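Side-chain contacts in probable enoyl-CoA hydratase/isomerase (Pseudomonas aeruginosa PAO1, PDB 5WYD), which probably acts as an enoyl-CoA hydratase or isomerase of the crotonase family, linked to synthesis of the diffusible signal factor DSF: residues 25-30 and 206-211; 40-45 and 91-96; 103-108 and 128-133; 161-166 and 228-233; 213-218 and 251-256. The protein carries 1 engineered substitution. All blocks are in the same frame, centred on the assembly; numbering follows the deposited sequence.

Contact 1. Residues 25-30 and 206-211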
# COMPACT_ATOMS: atom_id res chain seq x y z
N GLY A 25 34.11 23.54 -4.44
CA GLY A 25 34.08 22.49 -5.45
C GLY A 25 32.66 22.30 -5.95
O GLY A 25 32.00 23.25 -6.38
N HIS A 26 32.19 21.05 -5.93
CA HIS A 26 30.83 20.71 -6.29
C HIS A 26 29.92 20.63 -5.08
O HIS A 26 28.78 20.19 -5.21
CB HIS A 26 30.79 19.40 -7.06
CG HIS A 26 31.43 19.47 -8.41
ND1 HIS A 26 32.65 18.89 -8.69
CD2 HIS A 26 31.00 20.00 -9.58
CE1 HIS A 26 32.96 19.10 -9.96
NE2 HIS A 26 31.97 19.76 -10.52
N THR A 27 30.39 21.01 -3.92
CA THR A 27 29.60 20.93 -2.70
C THR A 27 29.14 22.34 -2.35
O THR A 27 29.93 23.29 -2.39
CB THR A 27 30.42 20.30 -1.58
OG1 THR A 27 30.81 18.99 -1.99
CG2 THR A 27 29.64 20.18 -0.28
N ALA A 28 27.85 22.49 -2.07
CA ALA A 28 27.28 23.77 -1.69
C ALA A 28 27.02 23.80 -0.19
O ALA A 28 26.31 22.94 0.33
CB ALA A 28 25.99 24.05 -2.44
N LEU A 29 27.58 24.80 0.49
CA LEU A 29 27.47 24.95 1.94
C LEU A 29 26.42 25.98 2.29
O LEU A 29 26.54 27.15 1.92
CB LEU A 29 28.80 25.36 2.56
CG LEU A 29 28.66 25.77 4.03
CD1 LEU A 29 28.10 24.68 4.91
CD2 LEU A 29 30.00 26.27 4.53
N ILE A 30 25.43 25.54 3.05
CA ILE A 30 24.34 26.37 3.53
C ILE A 30 24.40 26.45 5.03
O ILE A 30 24.38 25.41 5.70
CB ILE A 30 22.99 25.79 3.11
CG1 ILE A 30 23.03 25.46 1.63
CG2 ILE A 30 21.91 26.76 3.49
CD1 ILE A 30 21.78 24.79 1.14
N LEU A 206 34.50 17.24 3.95
CA LEU A 206 35.36 16.18 3.48
C LEU A 206 34.52 15.00 3.02
O LEU A 206 34.72 14.50 1.91
CB LEU A 206 36.38 15.81 4.57
CG LEU A 206 37.40 14.68 4.37
CD1 LEU A 206 36.90 13.24 4.49
CD2 LEU A 206 37.94 14.88 2.97
N LEU A 207 33.50 14.62 3.81
CA LEU A 207 32.64 13.53 3.38
C LEU A 207 31.95 13.90 2.07
O LEU A 207 31.89 13.09 1.14
CB LEU A 207 31.59 13.20 4.45
CG LEU A 207 30.66 11.97 4.34
CD1 LEU A 207 29.83 11.79 5.62
CD2 LEU A 207 29.75 11.90 3.14
N ALA A 208 31.49 15.15 1.98
CA ALA A 208 30.79 15.61 0.79
C ALA A 208 31.67 15.52 -0.43
O ALA A 208 31.18 15.25 -1.53
CB ALA A 208 30.31 17.05 1.00
N ALA A 209 32.97 15.77 -0.27
CA ALA A 209 33.87 15.68 -1.41
C ALA A 209 33.91 14.26 -1.97
O ALA A 209 33.98 14.08 -3.19
CB ALA A 209 35.27 16.15 -1.00
N LYS A 210 33.82 13.25 -1.11
CA LYS A 210 33.90 11.86 -1.58
C LYS A 210 32.77 11.52 -2.54
O LYS A 210 32.96 10.71 -3.46
CB LYS A 210 33.90 10.89 -0.39
CG LYS A 210 35.06 11.01 0.58
CD LYS A 210 34.82 10.06 1.75
CE LYS A 210 35.83 10.16 2.89
NZ LYS A 210 37.26 10.26 2.48
N VAL A 211 31.59 12.10 -2.33
CA VAL A 211 30.45 11.87 -3.19
C VAL A 211 30.75 12.33 -4.60
O VAL A 211 30.25 11.76 -5.58
CB VAL A 211 29.26 12.65 -2.61
CG1 VAL A 211 28.17 12.83 -3.67
CG2 VAL A 211 28.81 12.02 -1.32
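T27 and A208 meet with no flat group between them; the nearby imidazole of H26 leads away from the helix and stacks instead on the ring of Y62. The contact belongs to the crotonase fold, in which helix 200-211 covers part of one face of the mixed β-sheet. Strand 27-32 lies second in that sheet, antiparallel to strand 19-24 and parallel to strand 63-68, and T27, at its start, presents its side chain to the helix. The two CA atoms of T27 and A208 are 6.5 Å apart, a close approach that two small side chains permit. The branch at T27 is set by a first torsion of -60°, which places CG2 anti to the backbone N and OG1 beside that N, and both arms then straddle the A208 methyl. A208 CB is 3.6 Å from T27 OG1, so the hydroxyl lies against a carbon here, and no hydrogen bond links the two segments. A63 and V65 of strand 63-68 pack on both residues, and I113 of strand 111-116 touches A208. L207, beside A208, and V211, a turn later than L207, pack on C176 of the second subunit, so the same helix faces both sheet and subunit interface. The tightest point is T27 CG2 against A208 CB at 3.4 Å, shorter than a usual carbon-carbon van der Waals contact.

Contact 2. Residues 40-45 and 91-96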
# COMPACT_ATOMS: atom_id res chain seq x y z
N TRP A 40 14.43 28.33 13.28
CA TRP A 40 13.83 28.53 11.96
C TRP A 40 12.81 29.66 11.93
O TRP A 40 12.09 29.90 12.91
CB TRP A 40 13.13 27.27 11.47
CG TRP A 40 14.08 26.29 11.01
CD1 TRP A 40 14.47 25.18 11.67
CD2 TRP A 40 14.83 26.35 9.80
NE1 TRP A 40 15.41 24.52 10.92
CE2 TRP A 40 15.65 25.22 9.77
CE3 TRP A 40 14.89 27.25 8.73
CZ2 TRP A 40 16.52 24.96 8.71
CZ3 TRP A 40 15.75 26.99 7.69
CH2 TRP A 40 16.56 25.86 7.69
N ASP A 41 12.73 30.30 10.77
CA ASP A 41 11.85 31.42 10.54
C ASP A 41 11.17 31.20 9.20
O ASP A 41 11.61 30.39 8.39
CB ASP A 41 12.68 32.71 10.56
CG ASP A 41 11.87 33.98 10.37
OD1 ASP A 41 10.68 33.90 10.00
OD2 ASP A 41 12.46 35.06 10.58
N ARG A 42 10.05 31.89 9.00
CA ARG A 42 9.37 31.82 7.71
C ARG A 42 10.26 32.28 6.57
O ARG A 42 10.24 31.70 5.47
CB ARG A 42 8.17 32.74 7.69
CG ARG A 42 7.75 33.06 6.26
CD ARG A 42 6.72 34.09 6.29
NE ARG A 42 5.61 33.69 7.09
CZ ARG A 42 4.52 33.22 6.55
NH1 ARG A 42 4.45 33.11 5.20
NH2 ARG A 42 3.53 32.91 7.37
N ASP A 43 10.99 33.37 6.80
CA ASP A 43 11.88 33.88 5.77
C ASP A 43 12.92 32.82 5.45
O ASP A 43 13.27 32.60 4.28
CB ASP A 43 12.54 35.19 6.25
CG ASP A 43 12.91 36.17 5.11
OD1 ASP A 43 12.92 35.77 3.93
OD2 ASP A 43 13.21 37.34 5.41
N SER A 44 13.41 32.13 6.48
CA SER A 44 14.37 31.06 6.30
C SER A 44 13.77 29.85 5.58
O SER A 44 14.38 29.31 4.65
CB SER A 44 14.95 30.68 7.67
OG SER A 44 13.94 30.35 8.61
N LEU A 45 12.56 29.43 5.96
CA LEU A 45 11.97 28.22 5.37
C LEU A 45 11.72 28.36 3.87
O LEU A 45 11.98 27.41 3.12
CB LEU A 45 10.68 27.86 6.08
CG LEU A 45 10.84 27.38 7.52
CD1 LEU A 45 9.51 27.02 8.11
CD2 LEU A 45 11.72 26.18 7.52
N ALA A 91 -0.51 28.96 12.62
CA ALA A 91 0.03 27.62 12.79
C ALA A 91 -0.17 26.75 11.56
O ALA A 91 0.73 26.01 11.16
CB ALA A 91 -0.60 26.95 14.01
N ARG A 92 -1.36 26.82 10.95
CA ARG A 92 -1.57 26.00 9.77
C ARG A 92 -0.56 26.37 8.70
O ARG A 92 0.03 25.48 8.06
CB ARG A 92 -3.00 26.19 9.25
CG ARG A 92 -3.37 25.28 8.07
CD ARG A 92 -2.77 25.68 6.72
NE ARG A 92 -3.09 24.69 5.70
CZ ARG A 92 -2.69 24.74 4.44
NH1 ARG A 92 -1.92 25.73 3.99
NH2 ARG A 92 -3.05 23.75 3.62
N GLU A 93 -0.32 27.67 8.50
CA GLU A 93 0.59 28.12 7.46
C GLU A 93 2.01 27.70 7.76
O GLU A 93 2.74 27.29 6.85
CB GLU A 93 0.52 29.64 7.30
CG GLU A 93 1.35 30.20 6.13
CD GLU A 93 1.11 31.68 6.00
OE1 GLU A 93 0.71 32.29 7.00
OE2 GLU A 93 1.22 32.24 4.89
N MET A 94 2.44 27.81 9.02
CA MET A 94 3.83 27.45 9.29
C MET A 94 4.02 25.94 9.19
O MET A 94 5.08 25.47 8.75
CB MET A 94 4.31 27.98 10.64
CG MET A 94 4.16 29.47 10.81
SD MET A 94 4.63 30.48 9.39
CE MET A 94 6.33 29.98 9.06
N ALA A 95 3.03 25.15 9.60
CA ALA A 95 3.16 23.71 9.45
C ALA A 95 3.40 23.33 7.98
O ALA A 95 4.20 22.44 7.68
CB ALA A 95 1.93 23.00 9.99
N ARG A 96 2.71 24.02 7.06
CA ARG A 96 2.89 23.76 5.63
C ARG A 96 4.31 24.09 5.20
O ARG A 96 4.95 23.30 4.49
CB ARG A 96 1.85 24.57 4.85
CG ARG A 96 1.84 24.41 3.35
CD ARG A 96 1.24 23.10 2.91
NE ARG A 96 1.45 22.95 1.49
CZ ARG A 96 0.70 22.21 0.69
NH1 ARG A 96 0.97 22.15 -0.60
NH2 ARG A 96 -0.31 21.55 1.18
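R42, in the first turn of helix 42-57, faces M94 of helix 88-106 with the two CA atoms 7.2 Å apart. These helices belong to the crotonase fold, and their side chains join through a salt bridge flanked by a methionine. R42 NH2 donates to E93 OE1 at 2.9 Å, with an N-H...O angle of 153°, while NH1 makes a weaker bond to OE2. The oxygen lies at the guanidinium edge, nearly in its plane, but the arginine comes from above the carboxylate: the two planes stand 80° apart, so this is not the flat, side-by-side pairing of such groups. E93 also has a long, weak ion pair with R97. M94 folds back through its second and third torsions, which brings its sulfur obliquely to the guanidinium, the side chains crossing at about a right angle. Its methyl CE rests 3.6 Å from R42 CB and also touches L45, whose side chain continues onto F98 and A101. D41 holds the N-cap of helix 42-57 through a weak bond from D43 N to its OD1 and pairs with K18 through OD2. The sulfur lies close by as well, M94 SD 3.3 Å from R42 NH2.

Contact 3. Residues 103-108 and 128-133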
# COMPACT_ATOMS: atom_id res chain seq x y z
N GLU A 103 10.69 18.67 3.04
CA GLU A 103 10.53 17.70 1.97
C GLU A 103 11.40 18.07 0.78
O GLU A 103 11.97 17.19 0.13
CB GLU A 103 9.07 17.63 1.59
CG GLU A 103 8.23 17.01 2.68
CD GLU A 103 6.78 17.20 2.39
OE1 GLU A 103 5.92 16.72 3.15
OE2 GLU A 103 6.51 17.81 1.34
N ALA A 104 11.52 19.36 0.49
CA ALA A 104 12.42 19.78 -0.59
C ALA A 104 13.85 19.36 -0.29
O ALA A 104 14.56 18.86 -1.18
CB ALA A 104 12.33 21.28 -0.81
N LEU A 105 14.30 19.53 0.96
CA LEU A 105 15.65 19.13 1.32
C LEU A 105 15.81 17.64 1.16
O LEU A 105 16.77 17.16 0.53
CB LEU A 105 15.92 19.55 2.77
CG LEU A 105 17.16 18.99 3.46
CD1 LEU A 105 18.42 19.41 2.71
CD2 LEU A 105 17.24 19.30 4.99
N ARG A 106 14.81 16.89 1.63
CA ARG A 106 14.81 15.44 1.52
C ARG A 106 14.85 15.02 0.06
O ARG A 106 15.34 13.93 -0.26
CB ARG A 106 13.56 14.91 2.20
CG ARG A 106 13.29 13.47 1.92
CD ARG A 106 11.98 13.05 2.56
NE ARG A 106 10.81 13.74 2.03
CZ ARG A 106 10.03 13.24 1.09
NH1 ARG A 106 10.30 12.05 0.59
NH2 ARG A 106 8.97 13.92 0.66
N ASP A 107 14.28 15.82 -0.81
CA ASP A 107 14.26 15.51 -2.23
C ASP A 107 15.43 16.12 -3.00
O ASP A 107 15.41 16.09 -4.23
CB ASP A 107 12.94 15.97 -2.82
CG ASP A 107 11.79 15.15 -2.35
OD1 ASP A 107 12.02 14.11 -1.70
OD2 ASP A 107 10.64 15.55 -2.61
N PHE A 108 16.43 16.70 -2.32
CA PHE A 108 17.56 17.23 -3.07
C PHE A 108 18.19 16.09 -3.86
O PHE A 108 18.42 15.01 -3.32
CB PHE A 108 18.57 17.87 -2.10
CG PHE A 108 19.88 18.21 -2.75
CD1 PHE A 108 19.91 18.85 -3.96
CD2 PHE A 108 21.07 17.94 -2.13
CE1 PHE A 108 21.11 19.16 -4.58
CE2 PHE A 108 22.27 18.26 -2.74
CZ PHE A 108 22.29 18.86 -3.95
N ALA A 128 17.50 17.95 10.49
CA ALA A 128 18.62 17.03 10.33
C ALA A 128 18.16 15.74 9.70
O ALA A 128 18.80 15.23 8.77
CB ALA A 128 19.25 16.75 11.69
N LEU A 129 17.01 15.24 10.14
CA LEU A 129 16.48 13.99 9.63
C LEU A 129 16.22 14.08 8.13
O LEU A 129 16.45 13.11 7.39
CB LEU A 129 15.19 13.67 10.38
CG LEU A 129 15.23 13.33 11.88
CD1 LEU A 129 13.84 13.14 12.47
CD2 LEU A 129 16.05 12.09 12.07
N ALA A 130 15.77 15.25 7.66
CA ALA A 130 15.49 15.49 6.24
C ALA A 130 16.73 15.29 5.38
O ALA A 130 16.61 15.12 4.16
CB ALA A 130 14.93 16.89 6.05
N CYS A 131 17.91 15.52 5.98
CA CYS A 131 19.22 15.28 5.38
C CYS A 131 19.51 13.79 5.28
O CYS A 131 19.09 12.99 6.13
CB CYS A 131 20.29 15.93 6.23
SG CYS A 131 19.88 17.60 6.58
N ASP A 132 20.25 13.41 4.24
CA ASP A 132 20.58 11.99 4.07
C ASP A 132 21.49 11.47 5.18
O ASP A 132 21.25 10.38 5.71
CB ASP A 132 21.25 11.74 2.73
CG ASP A 132 20.41 12.18 1.59
OD1 ASP A 132 19.17 12.04 1.64
OD2 ASP A 132 21.00 12.64 0.61
N ILE A 133 22.54 12.19 5.53
CA ILE A 133 23.53 11.68 6.46
C ILE A 133 23.73 12.70 7.56
O ILE A 133 23.70 13.91 7.33
CB ILE A 133 24.87 11.41 5.73
CG1 ILE A 133 24.61 10.64 4.45
CG2 ILE A 133 25.81 10.59 6.61
CD1 ILE A 133 25.82 10.45 3.59
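The carbonyl oxygen of A130 is met by R106 from the facing helix end: R106 CA lies 3.2 Å from A130 O in a CA-H...O contact, bent to 137° at the hydrogen, and the R106 CB follows at 3.6 Å from the same oxygen. No conventional hydrogen bond crosses here. The backbones come very close, with CA of R106 and CA of A130 only 4.8 Å apart. Beside this, L105 drives its CD2 branch between two partners, 3.5 Å from A130 CB and 3.5 Å from C131 SG. The cysteine bond from CA to CB points away from the helix, but a first torsion of -50° turns the sulfur to where the leucine can touch it. L105 also packs on I52 and L64, and C131 on V66 and A114. The R106 guanidinium heads off toward D107, whose OD1 sits over its face; that pairing rests on charge alone. R106 O, in turn, receives K223 NZ. In crotonase relatives the other end of helix 123-130 faces the oxyanion hole; here its last turn is joined to helix 88-106 by methyl, sulfur and CH...O contacts, so the fit depends on shape more than on polar bonding.

Contact 4. Residues 161-166 and 228-233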
# COMPACT_ATOMS: atom_id res chain seq x y z
N LEU A 161 11.73 10.16 12.64
CA LEU A 161 12.46 9.58 13.77
C LEU A 161 12.27 8.07 13.93
O LEU A 161 13.29 7.37 14.04
CB LEU A 161 12.04 10.29 15.07
CG LEU A 161 12.78 9.92 16.35
CD1 LEU A 161 14.24 10.21 16.17
CD2 LEU A 161 12.26 10.56 17.65
N PRO A 162 11.06 7.49 13.91
CA PRO A 162 10.95 6.02 14.08
C PRO A 162 11.61 5.27 12.94
O PRO A 162 11.94 4.09 13.09
CB PRO A 162 9.44 5.77 14.09
CG PRO A 162 8.88 6.94 13.35
CD PRO A 162 9.76 8.10 13.66
N TRP A 163 11.62 5.89 11.76
CA TRP A 163 12.26 5.30 10.58
C TRP A 163 13.73 5.09 10.85
O TRP A 163 14.25 3.98 10.69
CB TRP A 163 12.01 6.20 9.35
CG TRP A 163 12.22 5.62 7.93
CD1 TRP A 163 13.27 5.86 7.07
CD2 TRP A 163 11.35 4.73 7.23
NE1 TRP A 163 13.10 5.18 5.89
CE2 TRP A 163 11.92 4.48 5.96
CE3 TRP A 163 10.14 4.10 7.54
CZ2 TRP A 163 11.32 3.63 5.02
CZ3 TRP A 163 9.55 3.27 6.60
CH2 TRP A 163 10.13 3.05 5.36
N LEU A 164 14.43 6.13 11.31
CA LEU A 164 15.85 5.98 11.58
C LEU A 164 16.10 5.10 12.80
O LEU A 164 16.88 4.14 12.73
CB LEU A 164 16.51 7.34 11.76
CG LEU A 164 16.91 7.98 10.44
CD1 LEU A 164 17.63 9.27 10.71
CD2 LEU A 164 17.76 7.06 9.58
N VAL A 165 15.44 5.37 13.92
CA VAL A 165 15.84 4.77 15.19
C VAL A 165 14.89 3.68 15.69
O VAL A 165 15.15 3.10 16.76
CB VAL A 165 16.04 5.85 16.27
CG1 VAL A 165 16.94 6.96 15.70
CG2 VAL A 165 14.71 6.37 16.80
N GLY A 166 13.80 3.42 15.00
CA GLY A 166 12.86 2.45 15.51
C GLY A 166 11.81 3.12 16.38
O GLY A 166 11.98 4.24 16.86
N GLY A 228 12.66 4.88 -1.78
CA GLY A 228 11.41 4.36 -2.29
C GLY A 228 10.54 3.72 -1.23
O GLY A 228 9.31 3.80 -1.30
N ALA A 229 11.16 3.09 -0.24
CA ALA A 229 10.40 2.39 0.79
C ALA A 229 9.46 3.33 1.51
O ALA A 229 8.41 2.89 2.00
CB ALA A 229 11.33 1.71 1.79
N ARG A 230 9.82 4.60 1.64
CA ARG A 230 8.92 5.53 2.31
C ARG A 230 7.61 5.65 1.55
O ARG A 230 6.54 5.80 2.14
CB ARG A 230 9.52 6.91 2.48
CG ARG A 230 10.90 6.92 2.99
CD ARG A 230 11.37 8.33 3.21
NE ARG A 230 12.73 8.33 3.70
CZ ARG A 230 13.37 9.40 4.13
NH1 ARG A 230 12.77 10.57 4.15
NH2 ARG A 230 14.63 9.30 4.54
N GLU A 231 7.69 5.74 0.23
CA GLU A 231 6.48 5.81 -0.57
C GLU A 231 5.74 4.47 -0.61
O GLU A 231 4.50 4.44 -0.55
CB GLU A 231 6.85 6.31 -1.96
CG GLU A 231 7.30 7.77 -1.94
CD GLU A 231 6.18 8.74 -1.62
OE1 GLU A 231 6.47 9.95 -1.51
OE2 GLU A 231 5.02 8.29 -1.45
N ARG A 232 6.47 3.37 -0.70
CA ARG A 232 5.86 2.07 -0.95
C ARG A 232 6.73 0.95 -0.40
O ARG A 232 7.89 1.15 -0.03
CB ARG A 232 5.68 1.90 -2.47
CG ARG A 232 4.79 0.76 -2.88
CD ARG A 232 4.52 0.96 -4.30
NE ARG A 232 5.77 1.09 -5.09
CZ ARG A 232 5.86 1.74 -6.24
NH1 ARG A 232 4.83 2.36 -6.69
NH2 ARG A 232 6.98 1.78 -6.95
N ALA A 233 6.17 -0.24 -0.40
CA ALA A 233 6.87 -1.42 0.07
C ALA A 233 8.14 -1.62 -0.74
O ALA A 233 8.14 -1.41 -1.96
CB ALA A 233 5.95 -2.61 -0.11
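With a first torsion of -163°, W163 carries its indole straight out from helix 157-176, while R230, with CG anti to its carbonyl carbon (chi1 -47°) and its chain extended from there to NE, passes obliquely across the ring. The indole thereby packs against the short, weakly bonded helix 228-231. Its rim is met in the ring plane by the methyl of A229, with W163 CZ2 3.8 Å from A229 CB, and the far corner CH2 reaches the A229 backbone, 3.8 Å from O. One face is covered by the aliphatic part of the arginine: R230 CG stands 3.5 Å above the ring plane of W163, displaced toward the rim. The guanidinium itself is turned 70° from the indole and does not stack on it; the side-chain nitrogens, W163 NE1 and R230 NE, pass at 3.9 Å without a bond. Both polar ends instead find E167 of the second subunit, whose OE1 accepts from W163 NE1 and whose OE2 pairs with R230 NH2. One carboxylate from another chain thus holds both polar ends and would restrain the rotation of the indole. P234 and N235 of the third subunit pack against W163 and R230 respectively. Helix 157-176 here meets the start of the C-terminal helical region, at a subunit interface of the oligomeric crotonase fold.

Contact 5. Residues 213-218 and 251-256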
# COMPACT_ATOMS: atom_id res chain seq x y z
N ARG A 213 33.15 11.72 -6.21
CA ARG A 213 33.94 10.69 -6.87
C ARG A 213 33.06 9.61 -7.50
O ARG A 213 33.57 8.70 -8.16
CB ARG A 213 34.89 10.04 -5.87
CG ARG A 213 35.62 10.93 -4.93
CD ARG A 213 36.55 10.02 -4.16
NE ARG A 213 37.76 9.68 -4.92
CZ ARG A 213 37.91 8.61 -5.71
NH1 ARG A 213 39.06 8.42 -6.35
NH2 ARG A 213 36.93 7.73 -5.86
N GLN A 214 31.76 9.67 -7.26
CA GLN A 214 30.80 8.79 -7.90
C GLN A 214 30.05 9.58 -8.95
O GLN A 214 29.86 10.79 -8.82
CB GLN A 214 29.80 8.26 -6.88
CG GLN A 214 30.35 7.23 -5.93
CD GLN A 214 31.51 7.80 -5.16
OE1 GLN A 214 32.65 7.63 -5.57
NE2 GLN A 214 31.23 8.51 -4.07
N SER A 215 29.57 8.86 -9.96
CA SER A 215 28.91 9.49 -11.10
C SER A 215 27.72 10.37 -10.71
O SER A 215 26.76 9.88 -10.12
CB SER A 215 28.40 8.40 -12.02
OG SER A 215 27.58 8.97 -13.02
N PRO A 216 27.68 11.63 -11.18
CA PRO A 216 26.58 12.53 -10.79
C PRO A 216 25.24 12.02 -11.25
O PRO A 216 24.29 12.01 -10.47
CB PRO A 216 26.91 13.83 -11.50
CG PRO A 216 28.35 13.79 -11.73
CD PRO A 216 28.70 12.35 -11.97
N VAL A 217 25.16 11.59 -12.50
CA VAL A 217 23.89 11.11 -13.02
C VAL A 217 23.44 9.88 -12.25
O VAL A 217 22.25 9.74 -11.93
CB VAL A 217 23.99 10.84 -14.52
CG1 VAL A 217 24.82 9.58 -14.78
CG2 VAL A 217 22.59 10.71 -15.08
N ALA A 218 24.37 8.98 -11.93
CA ALA A 218 23.97 7.80 -11.17
C ALA A 218 23.41 8.22 -9.83
O ALA A 218 22.28 7.85 -9.49
CB ALA A 218 25.16 6.87 -10.98
N ALA A 251 23.90 5.67 -21.40
CA ALA A 251 24.48 7.01 -21.32
C ALA A 251 25.99 6.91 -21.34
O ALA A 251 26.56 5.93 -20.83
CB ALA A 251 24.00 7.78 -20.09
N GLN A 252 26.64 7.93 -21.91
CA GLN A 252 28.10 7.99 -21.95
C GLN A 252 28.71 7.95 -20.55
O GLN A 252 29.72 7.28 -20.31
CB GLN A 252 28.55 9.25 -22.70
CG GLN A 252 27.98 10.57 -22.13
CD GLN A 252 28.50 11.81 -22.84
OE1 GLN A 252 29.08 11.74 -23.92
NE2 GLN A 252 28.29 12.96 -22.21
N ASP A 253 28.10 8.68 -19.60
CA ASP A 253 28.62 8.77 -18.24
C ASP A 253 28.83 7.39 -17.62
O ASP A 253 29.80 7.19 -16.87
CB ASP A 253 27.66 9.64 -17.42
CG ASP A 253 28.19 9.98 -16.03
OD1 ASP A 253 29.27 9.49 -15.64
OD2 ASP A 253 27.55 10.80 -15.34
N THR A 254 27.92 6.46 -17.88
CA THR A 254 28.02 5.11 -17.34
C THR A 254 29.21 4.33 -17.93
O THR A 254 29.90 3.60 -17.19
CB THR A 254 26.68 4.41 -17.57
OG1 THR A 254 26.20 4.79 -18.87
CG2 THR A 254 25.67 4.90 -16.51
N ARG A 255 29.48 4.47 -19.24
CA ARG A 255 30.60 3.76 -19.88
C ARG A 255 31.94 4.17 -19.28
O ARG A 255 32.88 3.36 -19.20
CB ARG A 255 30.56 4.04 -21.39
CG ARG A 255 31.76 3.54 -22.20
CD ARG A 255 31.77 4.10 -23.62
NE ARG A 255 30.48 4.01 -24.30
CZ ARG A 255 29.65 5.04 -24.47
NH1 ARG A 255 29.96 6.24 -23.99
NH2 ARG A 255 28.51 4.87 -25.12
N GLU A 256 32.06 5.42 -18.85
CA GLU A 256 33.31 5.88 -18.28
C GLU A 256 33.63 5.15 -16.98
O GLU A 256 34.76 4.66 -16.79
CB GLU A 256 33.26 7.39 -18.03
CG GLU A 256 34.41 7.82 -17.15
CD GLU A 256 35.78 7.50 -17.73
OE1 GLU A 256 35.89 7.19 -18.95
OE2 GLU A 256 36.76 7.46 -16.95
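S215 and D253 make the polar link between helices 216-226 and 252-262, each near the beginning of its helix; their CA atoms are 7.2 Å apart. S215 OG donates to D253 OD2 at 3.0 Å, a weak bond, and the other carboxylate oxygen, D253 OD1, is close as well, 3.2 Å from S215 OG. The same hydroxyl also accepts from A218 N, in a long bond of 3.4 Å that is nearly straight at 169°. That second bond makes S215 the N-cap of helix 216-226, so one oxygen both closes its own helix and reaches across to the next. Its first torsion of 171° points OG back to A218 N of its own helix and outward to the D253 carboxylate.

The van der Waals part, carbon against carboxylate, is made by V217 and P216. V217 CG1 sits between its backbone N and carbonyl carbon (chi1 72°) and comes to 3.0 Å from D253 OD2, a tight approach; the two side chains run in opposite senses, with D253 CB 3.9 Å from V217 CG1. P216 brings only its CD, 3.9 Å from D253 OD2. W269 packs on S215, P216 and D253.

As to charge, the carboxylate lies at the N-terminal ends of two helices, which would tend to favour its ionised form. G150 of the second subunit touches S215, A218 and T254, and D85 of the second subunit forms a salt bridge with R255. The motif is a serine N-cap followed by proline at the first helical position, within the C-terminal helical region of the crotonase fold.

Contacts 1 and 3 are the more apolar: contact 1 is buried against the sheet, while contact 3, though close to the chain centre, is partly buried, as are contacts 2 and 5. Contacts 1 and 3 touch through L207 and I133. Contact 2 shares helix 88-106 with contact 3 but lies farther out, where a salt bridge replaces methyl packing. Contact 4, the surface member, touches contact 3 through L129 and R106, and its polar ends are satisfied by another chain. Contact 5 is the most distant from the chain centre, about 24 Å between centres, and follows contact 1, joining two helix starts through a hydroxyl and a carboxylate. Contacts 1, 3, 4 and 5 border the second subunit.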